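Side-chain contacts in putative diflavin flavoprotein A 5 (Nostoc sp. PCC 7120, PDB 4FEK), which probably passes electrons from NADH to oxygen, reducing it to water, as a diiron flavoprotein whose N-terminal metallo-hydrolase-like domain is the part crystallised here: residues Lys19-Arg24 with Leu68-Gln73; Ser27-Glu32 with Arg39-Asn44; Val47-Lys52 with Gln73-Lys78. All blocks are in the same frame, centred on the assembly; numbering follows the deposited sequence.

How the contacts relate
All three contacts lie along the early strands of the seven-stranded sheet in this metallo-beta-lactamase-like domain. Strands 18-25 and 41-49 run antiparallel as neighbours, and backbone pairs, probably hydrogen bonds, tie the contacts together: Ala23 O to Ser43 N, 2.8 Å, joins contacts 1 and 2, and Lys19 O to Val47 N, 2.9 Å, contacts 1 and 3. Contact 1 lays strand 18-25 against helix 61-74, and contact 3 sets the next strand against the end of that helix, with Gln73 shared and centres about 12 Å apart. Contact 2 sits toward the other end of strand 41-49, its centre about 17 Å from contact 1's and 27 Å from contact 3's. None contains a metal.

Contact 1: Lys19-Arg24 with Leu68-Gln73; sequences KVLRAR and LEALQQ
Leu21 carries the strand's share of this contact, and a single methyl, CD2, does all the touching. It rests 3.9 Å from Ala70 CB and 3.8 Å from Leu71 N, so it meets a helix side chain and the helix backbone beside it at once. CD2 also lies 4.3 Å from Leu71 CB, at the root of that side chain. A chi1 of -76° sets CG of Leu21 opposite the carbonyl carbon. Alanine suits its place because its short side chain lets the leucine come down onto the helix surface, where the CA atoms of Leu21 and Ala70 are 7.7 Å apart. The side chain of Leu71 runs on from CB in another direction, with CG anti to the backbone N (chi1 179°), to pack against Leu99 of helix 93-102 and Leu77. Around this first shell, Val9 of the edge strand 8-15 touches both Leu21 and Ala70, and Val47 of the strand on the other side of 18-25 also packs on Leu21. Strand alternation sends Arg22 and Arg24 to the opposite face of the sheet. There Arg24 forms salt bridges with Asp8 and Asp183, while Arg22 bonds to Gln10 and to the carbonyl of Gly232. The two faces thus differ in chemistry: helix 61-74 is seated on the sheet by van der Waals contact, without a bond between the segments, a union that depends on shape and burial.

Contact 2: Ser27-Glu32 with Arg39-Asn44; sequences SRLRFE and RGTTSN
Leu29 and Thr41 meet through aliphatic carbons, with no flat group between them; the flat groups lie at the margins. One is the Asn44 amide, where OD1 accepts from Thr42 OG1 at 2.7 Å, the donor tilted 30° from the carbonyl plane. Its ND2 bonds to the carbonyls of Gly232 and Val229. Another is the His179 ring, whose ND1 bonds to Thr41 OG1. A chi1 of 179° puts OG1 of Thr41 opposite the backbone N and CG2 between N and the carbonyl carbon, dividing the two branches: the hydroxyl serves the histidine, and CG2 is given to the leucine. That methyl lies 3.7 Å from Leu29 CG and 3.9 Å from Leu29 CD1, the two side chains crossing at about a right angle. Threonine therefore suits a place that needs one polar and one apolar branch. Near the start of the loop, Ser27 N passes 4.0 Å from Gly40 CA. Glycine fits there, since its positive phi of 75° is easily adopted and its bare CA lets the backbones come close. The loop between strands 18-25 and 41-49 is thus folded back over the start of the second strand, and Leu29 also touches Phe63 and Ser62 at the beginning of helix 61-74.

Contact 3: Val47-Lys52 with Gln73-Lys78; sequences VIEGDK and QTVNLK
Just beyond Glu49, whose carboxylate lies by Val75, the chain turns, and the shortest polar bond within the two segments closes that turn: Gly50 N to Lys52 O, 2.9 Å. A second bond orders the other segment. Asn76 OD1 accepts from Lys78 N at 3.0 Å, an Asx turn in which the donor stands 45° out of the carbonyl plane; it lies just after helix 61-74, where the short 3-10 segment 77-78 begins. The contact thus joins the end of strand 41-49, before the turn to antiparallel strand 53-56, to the C-terminal end of that helix. Its core is an apolar valine pair with a carboxylate beside it. Val47 CG1 and Val75 CG1 meet tip to tip at 3.6 Å. Val47 faces the helix by its place in the strand, and a chi1 of -175° brings CG1 rather than CG2 toward Val75. Beta-branched valine suits both places, giving a compact methyl close to an extended backbone. Glu49, on the same strand face, stretches its chain to carry OE2 within 3.7 Å of Val75 CG1. Thr74 turns its hydroxyl back to the carbonyl of Ala70, and its side chain touches Lys19. OE2 of Glu49 and Thr74 O, 4.0 Å apart, are both acceptors and do not attract one another; these neighbours may make the charged form slightly less comfortable, an effect probably moderated by partial exposure.

Contact 1: Lys19-Arg24 with Leu68-Gln73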
ATOM      1  N   LYS A  19      -7.713  -5.216  -9.709  1.00 12.44           N
ATOM      2  CA  LYS A  19      -7.855  -6.334  -8.786  1.00 12.18           C
ATOM      3  C   LYS A  19      -6.975  -6.150  -7.553  1.00 13.41           C
ATOM      4  O   LYS A  19      -5.912  -5.519  -7.641  1.00 14.72           O
ATOM      5  CB  LYS A  19      -7.412  -7.641  -9.443  1.00 13.75           C
ATOM      6  CG  LYS A  19      -8.243  -8.018 -10.672  1.00 22.46           C
ATOM      7  CD  LYS A  19      -7.781  -9.363 -11.242  1.00 29.86           C
ATOM      8  CE  LYS A  19      -8.742  -9.837 -12.346  1.00 38.05           C
ATOM      9  NZ  LYS A  19      -8.120 -10.897 -13.201  1.00 45.52           N
ATOM     10  N   VAL A  20      -7.413  -6.728  -6.436  1.00 14.36           N
ATOM     11  CA  VAL A  20      -6.586  -6.812  -5.222  1.00 12.40           C
ATOM     12  C   VAL A  20      -6.128  -8.253  -5.087  1.00 18.36           C
ATOM     13  O   VAL A  20      -6.869  -9.177  -5.464  1.00 15.17           O
ATOM     14  CB  VAL A  20      -7.333  -6.323  -3.933  1.00 12.86           C
ATOM     15  CG1 VAL A  20      -8.599  -7.152  -3.644  1.00 15.03           C
ATOM     16  CG2 VAL A  20      -6.393  -6.372  -2.697  1.00 17.49           C
ATOM     17  N   LEU A  21      -4.885  -8.428  -4.627  1.00 11.56           N
ATOM     18  CA  LEU A  21      -4.400  -9.696  -4.116  1.00 14.72           C
ATOM     19  C   LEU A  21      -4.135  -9.493  -2.632  1.00 16.59           C
ATOM     20  O   LEU A  21      -3.251  -8.720  -2.281  1.00 17.42           O
ATOM     21  CB  LEU A  21      -3.086 -10.097  -4.812  1.00 16.79           C
ATOM     22  CG  LEU A  21      -3.192 -10.638  -6.245  1.00 16.68           C
ATOM     23  CD1 LEU A  21      -3.474  -9.503  -7.221  1.00 18.29           C
ATOM     24  CD2 LEU A  21      -1.922 -11.404  -6.641  1.00 22.46           C
ATOM     25  N   ARG A  22      -4.916 -10.138  -1.767  1.00 12.96           N
ATOM     26  CA  ARG A  22      -4.694 -10.029  -0.318  1.00 14.27           C
ATOM     27  C   ARG A  22      -3.978 -11.277   0.166  1.00 13.86           C
ATOM     28  O   ARG A  22      -4.549 -12.373   0.154  1.00 16.85           O
ATOM     29  CB  ARG A  22      -6.021  -9.907   0.435  1.00 13.00           C
ATOM     30  CG  ARG A  22      -6.986  -8.869  -0.110  1.00 19.67           C
ATOM     31  CD  ARG A  22      -8.314  -9.009   0.648  1.00 31.06           C
ATOM     32  NE  ARG A  22      -8.261  -8.347   1.928  1.00 34.13           N
ATOM     33  CZ  ARG A  22      -8.755  -8.789   3.083  1.00 26.99           C
ATOM     34  NH1 ARG A  22      -9.368  -9.954   3.214  1.00 22.49           N
ATOM     35  NH2 ARG A  22      -8.609  -8.029   4.146  1.00 24.99           N
ATOM     36  N   ALA A  23      -2.720 -11.129   0.536  1.00 14.36           N
ATOM     37  CA  ALA A  23      -1.961 -12.228   1.103  1.00 15.07           C
ATOM     38  C   ALA A  23      -2.366 -12.274   2.555  1.00 20.46           C
ATOM     39  O   ALA A  23      -2.220 -11.277   3.270  1.00 15.75           O
ATOM     40  CB  ALA A  23      -0.492 -11.945   0.991  1.00 11.73           C
ATOM     41  N   ARG A  24      -2.870 -13.419   2.994  1.00 18.45           N
ATOM     42  CA  ARG A  24      -3.494 -13.509   4.310  1.00 21.34           C
ATOM     43  C   ARG A  24      -2.703 -14.377   5.263  1.00 24.32           C
ATOM     44  O   ARG A  24      -2.148 -15.416   4.867  1.00 18.51           O
ATOM     45  CB  ARG A  24      -4.934 -14.037   4.192  1.00 18.38           C
ATOM     46  CG  ARG A  24      -5.821 -13.191   3.301  1.00 19.36           C
ATOM     47  CD  ARG A  24      -7.274 -13.548   3.478  1.00 22.75           C
ATOM     48  NE  ARG A  24      -7.545 -14.935   3.110  1.00 26.04           N
ATOM     49  CZ  ARG A  24      -8.686 -15.568   3.363  1.00 32.63           C
ATOM     50  NH1 ARG A  24      -9.681 -14.940   3.978  1.00 34.19           N
ATOM     51  NH2 ARG A  24      -8.828 -16.839   3.006  1.00 35.62           N
ATOM     52  N   LEU A  68       3.739 -14.501  -5.560  1.00 15.39           N
ATOM     53  CA  LEU A  68       4.177 -14.665  -6.944  1.00 17.72           C
ATOM     54  C   LEU A  68       3.373 -15.723  -7.710  1.00 18.63           C
ATOM     55  O   LEU A  68       3.060 -15.535  -8.895  1.00 20.60           O
ATOM     56  CB  LEU A  68       5.670 -14.989  -6.992  1.00 18.57           C
ATOM     57  CG  LEU A  68       6.550 -13.815  -6.553  1.00 24.40           C
ATOM     58  CD1 LEU A  68       7.998 -14.258  -6.457  1.00 26.33           C
ATOM     59  CD2 LEU A  68       6.393 -12.612  -7.476  1.00 26.68           C
ATOM     60  N   GLU A  69       3.051 -16.831  -7.044  1.00 19.93           N
ATOM     61  CA  GLU A  69       2.158 -17.844  -7.632  1.00 20.66           C
ATOM     62  C   GLU A  69       0.801 -17.263  -8.020  1.00 24.86           C
ATOM     63  O   GLU A  69       0.332 -17.490  -9.133  1.00 19.49           O
ATOM     64  CB  GLU A  69       1.958 -19.024  -6.677  1.00 24.78           C
ATOM     65  CG  GLU A  69       3.255 -19.793  -6.382  1.00 39.23           C
ATOM     66  CD  GLU A  69       3.004 -21.216  -5.876  1.00 53.62           C
ATOM     67  OE1 GLU A  69       1.864 -21.717  -6.031  1.00 59.56           O
ATOM     68  OE2 GLU A  69       3.945 -21.831  -5.326  1.00 54.89           O
ATOM     69  N   ALA A  70       0.169 -16.514  -7.109  1.00 19.76           N
ATOM     70  CA  ALA A  70      -1.113 -15.881  -7.416  1.00 20.96           C
ATOM     71  C   ALA A  70      -0.991 -14.815  -8.523  1.00 19.29           C
ATOM     72  O   ALA A  70      -1.865 -14.684  -9.393  1.00 19.71           O
ATOM     73  CB  ALA A  70      -1.734 -15.270  -6.144  1.00 18.63           C
ATOM     74  N   LEU A  71       0.100 -14.064  -8.492  1.00 17.10           N
ATOM     75  CA  LEU A  71       0.288 -12.977  -9.442  1.00 17.34           C
ATOM     76  C   LEU A  71       0.441 -13.580 -10.842  1.00 17.93           C
ATOM     77  O   LEU A  71      -0.152 -13.093 -11.808  1.00 18.95           O
ATOM     78  CB  LEU A  71       1.527 -12.159  -9.068  1.00 18.89           C
ATOM     79  CG  LEU A  71       1.866 -11.003  -9.999  1.00 20.67           C
ATOM     80  CD1 LEU A  71       0.758  -9.980  -9.939  1.00 23.21           C
ATOM     81  CD2 LEU A  71       3.236 -10.398  -9.654  1.00 21.78           C
ATOM     82  N   GLN A  72       1.223 -14.657 -10.931  1.00 23.20           N
ATOM     83  CA  GLN A  72       1.411 -15.388 -12.187  1.00 26.25           C
ATOM     84  C   GLN A  72       0.105 -15.937 -12.742  1.00 26.47           C
ATOM     85  O   GLN A  72      -0.060 -16.056 -13.950  1.00 30.20           O
ATOM     86  CB  GLN A  72       2.398 -16.545 -12.005  1.00 29.05           C
ATOM     87  CG  GLN A  72       3.770 -16.281 -12.579  1.00 35.06           C
ATOM     88  CD  GLN A  72       4.622 -17.548 -12.697  1.00 39.28           C
ATOM     89  OE1 GLN A  72       4.186 -18.647 -12.351  1.00 37.14           O
ATOM     90  NE2 GLN A  72       5.848 -17.387 -13.176  1.00 40.29           N
ATOM     91  N   GLN A  73      -0.826 -16.272 -11.861  1.00 21.96           N
ATOM     92  CA  GLN A  73      -2.128 -16.743 -12.302  1.00 27.57           C
ATOM     93  C   GLN A  73      -3.033 -15.606 -12.747  1.00 30.53           C
ATOM     94  O   GLN A  73      -4.003 -15.838 -13.451  1.00 28.47           O
ATOM     95  CB  GLN A  73      -2.797 -17.599 -11.222  1.00 33.37           C
ATOM     96  CG  GLN A  73      -1.998 -18.868 -10.896  1.00 47.92           C
ATOM     97  CD  GLN A  73      -2.545 -19.642  -9.704  1.00 60.15           C
ATOM     98  OE1 GLN A  73      -3.519 -19.229  -9.069  1.00 63.90           O
ATOM     99  NE2 GLN A  73      -1.914 -20.774  -9.394  1.00 64.22           N
TER

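Contact 2: Ser27-Glu32 with Arg39-Asn44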
ATOM      1  N   SER A  27      -2.129 -15.682  11.765  1.00 27.80           N
ATOM      2  CA  SER A  27      -1.276 -15.449  12.932  1.00 27.79           C
ATOM      3  C   SER A  27      -0.328 -14.291  12.647  1.00 29.02           C
ATOM      4  O   SER A  27      -0.178 -13.876  11.487  1.00 25.81           O
ATOM      5  CB  SER A  27      -0.482 -16.715  13.266  1.00 38.84           C
ATOM      6  OG  SER A  27       0.248 -17.145  12.128  1.00 40.70           O
ATOM      7  N   ARG A  28       0.292 -13.760  13.702  1.00 29.36           N
ATOM      8  CA  ARG A  28       1.175 -12.597  13.581  1.00 27.68           C
ATOM      9  C   ARG A  28       2.295 -12.877  12.575  1.00 28.51           C
ATOM     10  O   ARG A  28       2.736 -14.020  12.425  1.00 27.18           O
ATOM     11  CB  ARG A  28       1.774 -12.233  14.940  1.00 28.35           C
ATOM     12  CG  ARG A  28       2.808 -13.187  15.443  1.00 31.95           C
ATOM     13  CD  ARG A  28       2.288 -13.901  16.672  1.00 40.23           C
ATOM     14  NE  ARG A  28       2.206 -15.312  16.410  1.00 41.98           N
ATOM     15  CZ  ARG A  28       1.528 -16.183  17.144  1.00 49.71           C
ATOM     16  NH1 ARG A  28       0.847 -15.790  18.217  1.00 36.04           N
ATOM     17  NH2 ARG A  28       1.537 -17.456  16.785  1.00 37.02           N
ATOM     18  N   LEU A  29       2.734 -11.838  11.879  1.00 25.66           N
ATOM     19  CA  LEU A  29       3.889 -11.955  10.996  1.00 31.38           C
ATOM     20  C   LEU A  29       5.155 -11.744  11.808  1.00 32.40           C
ATOM     21  O   LEU A  29       6.199 -12.302  11.495  1.00 31.96           O
ATOM     22  CB  LEU A  29       3.832 -10.909   9.886  1.00 31.18           C
ATOM     23  CG  LEU A  29       2.839 -11.141   8.754  1.00 36.17           C
ATOM     24  CD1 LEU A  29       2.964 -10.036   7.705  1.00 32.69           C
ATOM     25  CD2 LEU A  29       3.082 -12.502   8.153  1.00 29.24           C
ATOM     26  N   ARG A  30       5.045 -10.922  12.847  1.00 29.62           N
ATOM     27  CA  ARG A  30       6.173 -10.586  13.711  1.00 32.61           C
ATOM     28  C   ARG A  30       5.717 -10.580  15.172  1.00 27.11           C
ATOM     29  O   ARG A  30       4.548 -10.387  15.442  1.00 22.26           O
ATOM     30  CB  ARG A  30       6.705  -9.198  13.348  1.00 33.86           C
ATOM     31  CG  ARG A  30       7.358  -9.119  11.976  1.00 47.18           C
ATOM     32  CD  ARG A  30       8.533 -10.079  11.897  1.00 60.10           C
ATOM     33  NE  ARG A  30       8.806 -10.518  10.532  1.00 70.60           N
ATOM     34  CZ  ARG A  30       9.528 -11.593  10.222  1.00 79.92           C
ATOM     35  NH1 ARG A  30      10.050 -12.349  11.180  1.00 83.90           N
ATOM     36  NH2 ARG A  30       9.722 -11.919   8.951  1.00 82.63           N
ATOM     37  N   PHE A  31       6.637 -10.780  16.107  1.00 24.72           N
ATOM     38  CA  PHE A  31       6.300 -10.684  17.526  1.00 25.47           C
ATOM     39  C   PHE A  31       6.352  -9.232  17.986  1.00 26.71           C
ATOM     40  O   PHE A  31       7.226  -8.842  18.765  1.00 28.35           O
ATOM     41  CB  PHE A  31       7.236 -11.561  18.343  1.00 28.22           C
ATOM     42  CG  PHE A  31       7.110 -13.026  18.021  1.00 31.21           C
ATOM     43  CD1 PHE A  31       6.096 -13.783  18.581  1.00 32.44           C
ATOM     44  CD2 PHE A  31       7.989 -13.639  17.143  1.00 33.30           C
ATOM     45  CE1 PHE A  31       5.961 -15.127  18.287  1.00 35.29           C
ATOM     46  CE2 PHE A  31       7.857 -14.989  16.843  1.00 37.65           C
ATOM     47  CZ  PHE A  31       6.843 -15.731  17.416  1.00 35.66           C
ATOM     48  N   GLU A  32       5.413  -8.428  17.504  1.00 24.80           N
ATOM     49  CA  GLU A  32       5.467  -6.979  17.702  1.00 24.18           C
ATOM     50  C   GLU A  32       4.104  -6.477  18.108  1.00 21.70           C
ATOM     51  O   GLU A  32       3.107  -7.163  17.887  1.00 24.32           O
ATOM     52  CB  GLU A  32       5.897  -6.275  16.411  1.00 31.51           C
ATOM     53  CG  GLU A  32       7.273  -6.689  15.878  1.00 45.93           C
ATOM     54  CD  GLU A  32       8.387  -6.577  16.919  1.00 58.48           C
ATOM     55  OE1 GLU A  32       8.343  -5.653  17.758  1.00 58.20           O
ATOM     56  OE2 GLU A  32       9.313  -7.421  16.895  1.00 66.87           O
ATOM     57  N   ARG A  39      -5.181 -11.211  15.749  1.00 27.03           N
ATOM     58  CA  ARG A  39      -6.258 -11.434  14.783  1.00 26.76           C
ATOM     59  C   ARG A  39      -5.712 -11.641  13.371  1.00 24.54           C
ATOM     60  O   ARG A  39      -6.456 -11.600  12.398  1.00 26.42           O
ATOM     61  CB  ARG A  39      -7.276 -10.287  14.813  1.00 26.11           C
ATOM     62  CG  ARG A  39      -8.150 -10.297  16.079  1.00 38.92           C
ATOM     63  CD  ARG A  39      -8.808  -8.947  16.360  1.00 37.55           C
ATOM     64  NE  ARG A  39      -9.528  -8.982  17.635  1.00 44.38           N
ATOM     65  CZ  ARG A  39     -10.001  -7.916  18.272  1.00 44.31           C
ATOM     66  NH1 ARG A  39      -9.836  -6.703  17.762  1.00 39.28           N
ATOM     67  NH2 ARG A  39     -10.645  -8.065  19.427  1.00 46.63           N
ATOM     68  N   GLY A  40      -4.409 -11.872  13.276  1.00 24.57           N
ATOM     69  CA  GLY A  40      -3.770 -12.054  11.985  1.00 23.61           C
ATOM     70  C   GLY A  40      -3.635 -10.731  11.271  1.00 22.13           C
ATOM     71  O   GLY A  40      -3.701  -9.659  11.895  1.00 20.58           O
ATOM     72  N   THR A  41      -3.451 -10.799   9.960  1.00 17.93           N
ATOM     73  CA  THR A  41      -3.194  -9.617   9.142  1.00 15.64           C
ATOM     74  C   THR A  41      -3.358 -10.014   7.664  1.00 14.77           C
ATOM     75  O   THR A  41      -3.410 -11.205   7.336  1.00 17.04           O
ATOM     76  CB  THR A  41      -1.737  -9.113   9.379  1.00 25.21           C
ATOM     77  OG1 THR A  41      -1.476  -7.965   8.569  1.00 27.14           O
ATOM     78  CG2 THR A  41      -0.714 -10.201   9.054  1.00 29.38           C
ATOM     79  N   THR A  42      -3.503  -9.030   6.788  1.00 13.83           N
ATOM     80  CA  THR A  42      -3.306  -9.274   5.364  1.00 14.34           C
ATOM     81  C   THR A  42      -2.306  -8.256   4.852  1.00 18.43           C
ATOM     82  O   THR A  42      -2.139  -7.186   5.448  1.00 20.75           O
ATOM     83  CB  THR A  42      -4.629  -9.128   4.553  1.00 12.70           C
ATOM     84  OG1 THR A  42      -4.950  -7.740   4.347  1.00 20.12           O
ATOM     85  CG2 THR A  42      -5.786  -9.818   5.262  1.00 17.05           C
ATOM     86  N   SER A  43      -1.599  -8.610   3.786  1.00 11.89           N
ATOM     87  CA  SER A  43      -0.830  -7.638   3.030  0.50 12.35           C
ATOM     88  C   SER A  43      -1.436  -7.538   1.635  1.00 14.75           C
ATOM     89  O   SER A  43      -1.513  -8.538   0.899  1.00 12.21           O
ATOM     90  CB  SER A  43       0.637  -8.041   2.938  0.50 12.79           C
ATOM     91  OG  SER A  43       1.354  -7.074   2.188  0.50 14.21           O
ATOM     92  N   ASN A  44      -1.889  -6.341   1.287  1.00 13.76           N
ATOM     93  CA  ASN A  44      -2.648  -6.144   0.058  1.00 13.14           C
ATOM     94  C   ASN A  44      -1.813  -5.559  -1.074  1.00 17.33           C
ATOM     95  O   ASN A  44      -1.141  -4.555  -0.908  1.00 13.00           O
ATOM     96  CB  ASN A  44      -3.875  -5.268   0.321  1.00 10.12           C
ATOM     97  CG  ASN A  44      -4.710  -5.762   1.489  1.00 13.75           C
ATOM     98  OD1 ASN A  44      -4.781  -6.963   1.761  1.00 14.04           O
ATOM     99  ND2 ASN A  44      -5.342  -4.822   2.203  1.00  9.74           N
TER

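Contact 3: Val47-Lys52 with Gln73-Lys78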
ATOM      1  N   VAL A  47      -3.366  -4.661  -8.815  1.00 15.32           N
ATOM      2  CA  VAL A  47      -2.990  -4.724 -10.234  1.00 12.38           C
ATOM      3  C   VAL A  47      -3.962  -3.849 -11.007  1.00 11.32           C
ATOM      4  O   VAL A  47      -5.172  -4.007 -10.867  1.00 15.77           O
ATOM      5  CB  VAL A  47      -3.095  -6.162 -10.796  1.00 19.86           C
ATOM      6  CG1 VAL A  47      -2.577  -6.197 -12.232  1.00 19.51           C
ATOM      7  CG2 VAL A  47      -2.319  -7.146  -9.912  1.00 17.72           C
ATOM      8  N   ILE A  48      -3.440  -2.878 -11.752  1.00 10.88           N
ATOM      9  CA  ILE A  48      -4.275  -2.086 -12.654  1.00 15.83           C
ATOM     10  C   ILE A  48      -3.857  -2.397 -14.092  1.00 17.14           C
ATOM     11  O   ILE A  48      -2.686  -2.237 -14.460  1.00 17.59           O
ATOM     12  CB  ILE A  48      -4.126  -0.567 -12.422  1.00 17.86           C
ATOM     13  CG1 ILE A  48      -4.443  -0.200 -10.966  1.00 14.76           C
ATOM     14  CG2 ILE A  48      -5.031   0.208 -13.386  1.00 13.37           C
ATOM     15  CD1 ILE A  48      -3.864   1.180 -10.559  1.00 20.79           C
ATOM     16  N   GLU A  49      -4.813  -2.823 -14.913  1.00 21.39           N
ATOM     17  CA  GLU A  49      -4.489  -3.196 -16.286  1.00 26.87           C
ATOM     18  C   GLU A  49      -5.099  -2.227 -17.276  1.00 26.67           C
ATOM     19  O   GLU A  49      -6.270  -2.366 -17.628  1.00 25.99           O
ATOM     20  CB  GLU A  49      -5.018  -4.597 -16.606  1.00 33.28           C
ATOM     21  CG  GLU A  49      -4.300  -5.724 -15.912  1.00 46.70           C
ATOM     22  CD  GLU A  49      -4.873  -7.083 -16.290  1.00 61.54           C
ATOM     23  OE1 GLU A  49      -5.827  -7.128 -17.106  1.00 66.98           O
ATOM     24  OE2 GLU A  49      -4.368  -8.104 -15.772  1.00 64.95           O
ATOM     25  N   GLY A  50      -4.328  -1.250 -17.727  1.00 27.86           N
ATOM     26  CA  GLY A  50      -4.815  -0.380 -18.779  1.00 33.64           C
ATOM     27  C   GLY A  50      -4.176  -0.870 -20.063  1.00 32.37           C
ATOM     28  O   GLY A  50      -4.005  -2.077 -20.261  1.00 32.63           O
ATOM     29  N   ASP A  51      -3.809   0.066 -20.923  1.00 27.86           N
ATOM     30  CA  ASP A  51      -2.878  -0.204 -22.003  1.00 29.58           C
ATOM     31  C   ASP A  51      -1.562  -0.746 -21.443  1.00 36.06           C
ATOM     32  O   ASP A  51      -0.958  -1.661 -22.016  1.00 36.05           O
ATOM     33  CB  ASP A  51      -2.619   1.086 -22.773  1.00 32.06           C
ATOM     34  CG  ASP A  51      -3.796   1.473 -23.670  1.00 35.36           C
ATOM     35  OD1 ASP A  51      -4.551   0.564 -24.079  1.00 35.44           O
ATOM     36  OD2 ASP A  51      -3.961   2.674 -23.959  1.00 36.62           O
ATOM     37  N   LYS A  52      -1.116  -0.167 -20.327  1.00 31.03           N
ATOM     38  CA  LYS A  52       0.055  -0.666 -19.602  1.00 25.84           C
ATOM     39  C   LYS A  52      -0.395  -1.281 -18.283  1.00 25.83           C
ATOM     40  O   LYS A  52      -1.456  -0.933 -17.768  1.00 23.72           O
ATOM     41  CB  LYS A  52       1.057   0.469 -19.333  1.00 29.21           C
ATOM     42  CG  LYS A  52       1.759   1.002 -20.595  1.00 33.38           C
ATOM     43  CD  LYS A  52       2.911   1.927 -20.204  1.00 36.54           C
ATOM     44  CE  LYS A  52       3.597   2.528 -21.419  1.00 46.35           C
ATOM     45  NZ  LYS A  52       2.599   2.837 -22.483  1.00 49.03           N
ATOM     46  N   GLN A  73      -0.826 -16.272 -11.861  1.00 21.96           N
ATOM     47  CA  GLN A  73      -2.128 -16.743 -12.302  1.00 27.57           C
ATOM     48  C   GLN A  73      -3.033 -15.606 -12.747  1.00 30.53           C
ATOM     49  O   GLN A  73      -4.003 -15.838 -13.451  1.00 28.47           O
ATOM     50  CB  GLN A  73      -2.797 -17.599 -11.222  1.00 33.37           C
ATOM     51  CG  GLN A  73      -1.998 -18.868 -10.896  1.00 47.92           C
ATOM     52  CD  GLN A  73      -2.545 -19.642  -9.704  1.00 60.15           C
ATOM     53  OE1 GLN A  73      -3.519 -19.229  -9.069  1.00 63.90           O
ATOM     54  NE2 GLN A  73      -1.914 -20.774  -9.394  1.00 64.22           N
ATOM     55  N   THR A  74      -2.699 -14.374 -12.365  1.00 25.00           N
ATOM     56  CA  THR A  74      -3.549 -13.231 -12.661  1.00 24.62           C
ATOM     57  C   THR A  74      -3.074 -12.413 -13.863  1.00 25.09           C
ATOM     58  O   THR A  74      -3.870 -11.895 -14.639  1.00 28.91           O
ATOM     59  CB  THR A  74      -3.609 -12.273 -11.449  1.00 30.18           C
ATOM     60  OG1 THR A  74      -3.867 -13.025 -10.260  1.00 33.56           O
ATOM     61  CG2 THR A  74      -4.683 -11.224 -11.647  1.00 33.05           C
ATOM     62  N   VAL A  75      -1.772 -12.246 -13.987  1.00 24.45           N
ATOM     63  CA  VAL A  75      -1.232 -11.413 -15.048  1.00 27.82           C
ATOM     64  C   VAL A  75      -0.043 -12.100 -15.712  1.00 29.92           C
ATOM     65  O   VAL A  75       0.634 -12.934 -15.102  1.00 29.00           O
ATOM     66  CB  VAL A  75      -0.787 -10.022 -14.519  1.00 35.32           C
ATOM     67  CG1 VAL A  75      -1.790  -9.470 -13.517  1.00 41.30           C
ATOM     68  CG2 VAL A  75       0.543 -10.109 -13.866  1.00 27.69           C
ATOM     69  N   ASN A  76       0.212 -11.733 -16.963  1.00 24.77           N
ATOM     70  CA  ASN A  76       1.363 -12.227 -17.696  1.00 25.74           C
ATOM     71  C   ASN A  76       2.532 -11.354 -17.307  1.00 25.65           C
ATOM     72  O   ASN A  76       2.554 -10.164 -17.634  1.00 25.77           O
ATOM     73  CB  ASN A  76       1.091 -12.124 -19.207  1.00 31.84           C
ATOM     74  CG  ASN A  76       2.244 -12.622 -20.059  1.00 40.65           C
ATOM     75  OD1 ASN A  76       3.350 -12.861 -19.573  1.00 42.41           O
ATOM     76  ND2 ASN A  76       1.987 -12.770 -21.358  1.00 45.68           N
ATOM     77  N   LEU A  77       3.509 -11.930 -16.613  1.00 25.33           N
ATOM     78  CA  LEU A  77       4.603 -11.131 -16.074  1.00 28.92           C
ATOM     79  C   LEU A  77       5.443 -10.479 -17.172  1.00 35.41           C
ATOM     80  O   LEU A  77       6.150  -9.501 -16.928  1.00 32.17           O
ATOM     81  CB  LEU A  77       5.477 -11.945 -15.113  1.00 33.05           C
ATOM     82  CG  LEU A  77       4.752 -12.470 -13.866  1.00 35.73           C
ATOM     83  CD1 LEU A  77       5.735 -12.839 -12.779  1.00 40.11           C
ATOM     84  CD2 LEU A  77       3.762 -11.470 -13.341  1.00 36.83           C
ATOM     85  N   LYS A  78       5.360 -11.000 -18.388  1.00 36.70           N
ATOM     86  CA  LYS A  78       6.090 -10.372 -19.480  1.00 44.22           C
ATOM     87  C   LYS A  78       5.397  -9.090 -19.946  1.00 37.58           C
ATOM     88  O   LYS A  78       5.974  -8.290 -20.672  1.00 40.61           O
ATOM     89  CB  LYS A  78       6.310 -11.355 -20.634  1.00 51.92           C
ATOM     90  CG  LYS A  78       7.380 -12.393 -20.322  1.00 60.27           C
ATOM     91  CD  LYS A  78       8.642 -11.722 -19.775  1.00 66.42           C
ATOM     92  CE  LYS A  78       9.348 -10.900 -20.858  1.00 69.91           C
ATOM     93  NZ  LYS A  78      10.432 -10.036 -20.316  1.00 66.80           N
TER